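Local coordinates for type I polyketide synthase PikAII (Streptomyces venezuelae, PDB 3QP9), which belongs to a modular polyketide synthase and carries a C2-type ketoreductase domain, a class held to epimerize the alpha-substituent of the polyketide intermediate without reducing its beta-keto group, at residues 253-258 against 344-349; 278-283 against 316-321. All coordinates share one frame; numbering follows the deposited sequence.

Interaction 1. Residues 253-258 against 344-349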
# COMPACT_ATOMS: atom_id res chain seq x y z
N THR A 253 26.93 -8.21 -6.72
CA THR A 253 26.06 -7.96 -7.89
C THR A 253 24.84 -7.22 -7.41
O THR A 253 24.30 -7.59 -6.39
CB THR A 253 25.57 -9.31 -8.45
OG1 THR A 253 26.74 -10.07 -8.86
CG2 THR A 253 24.66 -9.14 -9.60
N VAL A 254 24.36 -6.29 -8.19
CA VAL A 254 23.15 -5.59 -7.81
C VAL A 254 22.18 -5.94 -8.91
O VAL A 254 22.51 -5.84 -10.11
CB VAL A 254 23.36 -4.04 -7.75
CG1 VAL A 254 21.96 -3.38 -7.56
CG2 VAL A 254 24.34 -3.63 -6.55
N LEU A 255 21.05 -6.44 -8.50
CA LEU A 255 19.96 -6.81 -9.42
C LEU A 255 19.06 -5.64 -9.63
O LEU A 255 18.65 -5.05 -8.67
CB LEU A 255 19.21 -8.01 -8.85
CG LEU A 255 17.88 -8.32 -9.55
CD1 LEU A 255 18.06 -8.78 -10.95
CD2 LEU A 255 17.12 -9.41 -8.79
N VAL A 256 18.71 -5.35 -10.91
CA VAL A 256 17.74 -4.38 -11.23
C VAL A 256 16.69 -5.06 -12.08
O VAL A 256 17.00 -5.62 -13.11
CB VAL A 256 18.34 -3.21 -12.02
CG1 VAL A 256 17.28 -2.22 -12.30
CG2 VAL A 256 19.52 -2.58 -11.24
N THR A 257 15.44 -4.93 -11.66
CA THR A 257 14.38 -5.54 -12.37
C THR A 257 13.65 -4.52 -13.19
O THR A 257 13.74 -3.28 -12.96
CB THR A 257 13.37 -6.41 -11.46
OG1 THR A 257 12.45 -5.51 -10.77
CG2 THR A 257 14.12 -7.36 -10.50
N GLY A 258 12.92 -5.08 -14.14
CA GLY A 258 12.19 -4.38 -15.17
C GLY A 258 13.05 -3.45 -15.96
O GLY A 258 12.60 -2.34 -16.32
N SER A 344 24.22 -8.24 -3.47
CA SER A 344 24.46 -7.10 -2.57
C SER A 344 23.15 -6.26 -2.42
O SER A 344 22.87 -5.72 -1.35
CB SER A 344 25.55 -6.21 -3.16
OG SER A 344 25.82 -5.16 -2.32
N ALA A 345 22.40 -6.09 -3.50
CA ALA A 345 21.22 -5.27 -3.43
C ALA A 345 20.29 -5.59 -4.57
O ALA A 345 20.73 -5.98 -5.65
CB ALA A 345 21.56 -3.73 -3.40
N VAL A 346 19.01 -5.39 -4.34
CA VAL A 346 18.01 -5.58 -5.38
C VAL A 346 17.17 -4.28 -5.56
O VAL A 346 16.68 -3.72 -4.53
CB VAL A 346 17.05 -6.78 -5.00
CG1 VAL A 346 15.92 -6.90 -6.02
CG2 VAL A 346 17.77 -8.01 -5.01
N LEU A 347 17.04 -3.77 -6.81
CA LEU A 347 16.20 -2.66 -7.12
C LEU A 347 15.04 -3.22 -7.88
O LEU A 347 15.18 -3.63 -9.02
CB LEU A 347 16.84 -1.48 -7.94
CG LEU A 347 18.08 -0.92 -7.24
CD1 LEU A 347 18.56 0.37 -8.00
CD2 LEU A 347 17.74 -0.53 -5.81
N HIS A 348 13.90 -3.31 -7.20
CA HIS A 348 12.73 -3.92 -7.81
C HIS A 348 11.73 -2.93 -8.38
O HIS A 348 11.11 -2.22 -7.61
CB HIS A 348 12.04 -4.95 -6.89
CG HIS A 348 10.92 -5.69 -7.59
ND1 HIS A 348 9.67 -5.87 -7.02
CD2 HIS A 348 10.87 -6.26 -8.81
CE1 HIS A 348 8.90 -6.54 -7.87
NE2 HIS A 348 9.60 -6.78 -8.97
N LEU A 349 11.55 -2.91 -9.71
CA LEU A 349 10.72 -1.91 -10.39
C LEU A 349 9.62 -2.65 -11.12
O LEU A 349 9.80 -3.01 -12.28
CB LEU A 349 11.51 -1.01 -11.36
CG LEU A 349 12.53 -0.07 -10.70
CD1 LEU A 349 13.85 -0.83 -10.35
CD2 LEU A 349 12.82 1.17 -11.66
O HOH W 1 10.74 -1.06 -14.65
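L255 O is gripped twice by strand 343-348. L347 N donates to L255 O at 2.8 Å. V346 CA adds a weaker C-H contact to L255 O at 3.4 Å. These are neighbouring parallel strands, 10° apart, in the Rossmann fold of the ketoreductase. Strand 253-256 runs out into T257-G258. In reductase-active relatives this place opens the glycine-rich cofactor turn, but no cofactor role is established for it here.

A345 O is held in the same way from the other strand. L255 N lies 2.9 Å from A345 O. V254 CA brings a C-H to within 3.3 Å of A345 O. Further along, T257 N reaches L347 O at 3.0 Å. At the start of the pair, S344 N bonds to T253 O. The buried A345 N has no polar partner in the model.

The two faces of the pair differ. On one face L255 and V346 lie side by side and point the same way. L255 CD2 meets V346 CG1 at 3.9 Å. L255 CG stands anti to the backbone N (chi1 168°) and V346 CG1 does likewise (175°), which lays the two branches alongside each other. L280 of strand 278-283 also packs on L255. The other face carries V254, V256, A345 and L347. There L271 of helix 262-274 touches both V254 and L347. V256 CG1 comes 4.2 Å from L349 CD1, and the two side chains cross obliquely.

The polar ends of T253 and S344 are held elsewhere, by H341 O and Q249 N. Past the strand ends L349 N approaches T257 OG1, but the position of that hydroxyl is doubtful. A water closes this end of the contact: it donates to both G258 O and L349 O.

Interaction 2. Residues 278-283 against 316-321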
# COMPACT_ATOMS: atom_id res chain seq x y z
N HIS A 278 29.23 -5.01 -10.80
CA HIS A 278 28.51 -6.19 -11.32
C HIS A 278 26.99 -6.00 -11.28
O HIS A 278 26.41 -5.81 -10.21
CB HIS A 278 28.86 -7.44 -10.56
CG HIS A 278 30.33 -7.69 -10.51
ND1 HIS A 278 31.17 -7.15 -9.54
CD2 HIS A 278 31.11 -8.43 -11.32
CE1 HIS A 278 32.41 -7.51 -9.79
NE2 HIS A 278 32.41 -8.28 -10.86
N LEU A 279 26.36 -6.06 -12.43
CA LEU A 279 24.95 -5.78 -12.52
C LEU A 279 24.21 -6.96 -13.16
O LEU A 279 24.67 -7.57 -14.12
CB LEU A 279 24.70 -4.50 -13.35
CG LEU A 279 25.09 -3.20 -12.62
CD1 LEU A 279 25.05 -1.95 -13.58
CD2 LEU A 279 24.18 -3.01 -11.36
N LEU A 280 23.05 -7.28 -12.59
CA LEU A 280 22.25 -8.32 -13.16
C LEU A 280 20.96 -7.62 -13.53
O LEU A 280 20.34 -7.01 -12.70
CB LEU A 280 21.99 -9.44 -12.11
CG LEU A 280 20.97 -10.50 -12.64
CD1 LEU A 280 21.47 -11.11 -13.96
CD2 LEU A 280 20.90 -11.53 -11.59
N LEU A 281 20.57 -7.68 -14.79
CA LEU A 281 19.47 -6.88 -15.29
C LEU A 281 18.38 -7.85 -15.69
O LEU A 281 18.60 -8.68 -16.57
CB LEU A 281 19.89 -6.08 -16.54
CG LEU A 281 21.08 -5.14 -16.35
CD1 LEU A 281 21.27 -4.44 -17.60
CD2 LEU A 281 20.79 -4.14 -15.23
N HIS A 282 17.19 -7.74 -15.07
CA HIS A 282 16.05 -8.61 -15.42
C HIS A 282 15.11 -7.80 -16.29
O HIS A 282 14.94 -6.57 -16.06
CB HIS A 282 15.34 -9.11 -14.16
CG HIS A 282 13.91 -9.46 -14.40
ND1 HIS A 282 12.93 -8.50 -14.56
CD2 HIS A 282 13.33 -10.65 -14.63
CE1 HIS A 282 11.78 -9.10 -14.82
NE2 HIS A 282 12.00 -10.41 -14.86
N THR A 283 14.58 -8.45 -17.33
CA THR A 283 13.51 -7.87 -18.14
C THR A 283 12.28 -8.73 -18.18
O THR A 283 12.35 -9.95 -18.16
CB THR A 283 13.86 -7.52 -19.61
OG1 THR A 283 14.07 -8.73 -20.36
CG2 THR A 283 15.09 -6.62 -19.64
N THR A 316 30.23 -4.87 -15.26
CA THR A 316 29.87 -5.93 -16.18
C THR A 316 28.47 -6.32 -15.82
O THR A 316 28.17 -6.52 -14.65
CB THR A 316 30.92 -7.05 -16.38
OG1 THR A 316 30.39 -8.39 -16.28
CG2 THR A 316 32.17 -6.81 -15.67
N ALA A 317 27.62 -6.23 -16.82
CA ALA A 317 26.19 -6.47 -16.68
C ALA A 317 25.83 -7.67 -17.59
O ALA A 317 26.35 -7.84 -18.69
CB ALA A 317 25.37 -5.29 -17.07
N THR A 318 24.92 -8.46 -17.08
CA THR A 318 24.35 -9.52 -17.84
C THR A 318 22.82 -9.35 -17.80
O THR A 318 22.29 -8.68 -16.92
CB THR A 318 24.90 -10.75 -17.22
OG1 THR A 318 25.62 -11.51 -18.20
CG2 THR A 318 23.99 -11.54 -16.35
N VAL A 319 22.13 -9.91 -18.80
CA VAL A 319 20.69 -9.66 -18.92
C VAL A 319 19.98 -10.99 -18.86
O VAL A 319 20.40 -11.90 -19.57
CB VAL A 319 20.31 -8.99 -20.25
CG1 VAL A 319 18.80 -8.89 -20.38
CG2 VAL A 319 20.96 -7.63 -20.38
N VAL A 320 18.93 -11.11 -18.02
CA VAL A 320 18.15 -12.34 -17.91
C VAL A 320 16.63 -12.02 -18.08
O VAL A 320 16.16 -10.92 -17.77
CB VAL A 320 18.40 -13.09 -16.56
CG1 VAL A 320 17.42 -14.25 -16.45
CG2 VAL A 320 19.80 -13.66 -16.49
N THR A 321 15.87 -12.97 -18.60
CA THR A 321 14.46 -12.74 -18.85
C THR A 321 13.61 -13.87 -18.31
O THR A 321 13.79 -15.01 -18.69
CB THR A 321 14.20 -12.58 -20.38
OG1 THR A 321 15.12 -11.60 -20.89
CG2 THR A 321 12.76 -12.13 -20.65
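T316 O accepts the first bond, from L279 N at 2.9 Å. It opens a parallel pairing at the margin of the Rossmann sheet, where 316-321 is an outermost strand within this chain.

A317 turns to the face of L279 and L281. Its CB lies 3.9 Å from L279 CB and touches L281 CD1. L310 of helix 304-313 packs on A317 and L281.

T318 N donates to L279 O at 3.1 Å, and T318 O accepts from L281 N at 2.9 Å. On the opposite face T318 CG2 presses on L280 CD1 at 3.5 Å. The T318 rotation is unusual, so this tight approach is less certain.

V319 returns to the helix-covered face. There its CG2 meets L281 CD1 at 4.2 Å, while V307 packs on it from helix 304-313.

V320 N donates to L281 O at 2.8 Å, and V320 O accepts from T283 N. Its CG2 touches L280 CD1. The nearby H282 ring is tied by NE2 to C322 O.

T321 OG1 lies anti to its carbonyl carbon (chi1 -51°) and T283 OG1 between its backbone N and carbonyl carbon (chi1 69°), turning the hydroxyls together. T321 OG1 donates to T283 OG1 at 3.1 Å.

How the interactions relate
Counting from the N terminus, strand 253-256 follows a long series of earlier strands and helices and leads through helix 262-274 into strand 278-283. Helix 304-313 then leads to strand 316-321, where interaction 2 closes the smaller loop. After helix 327-335 the chain comes back to the other side of strand 253-256, and interaction 1 closes the larger loop. Interaction 2 is therefore nested inside interaction 1. Their centres are 9 Å apart. Strands 253-256 and 278-283 are sheet neighbours and join the two directly, with V254 N near H278 O and H282 N near V256 O in probable hydrogen bonds. Together they order four parallel Rossmann strands: 316-321, 278-283, 253-256, 343-348.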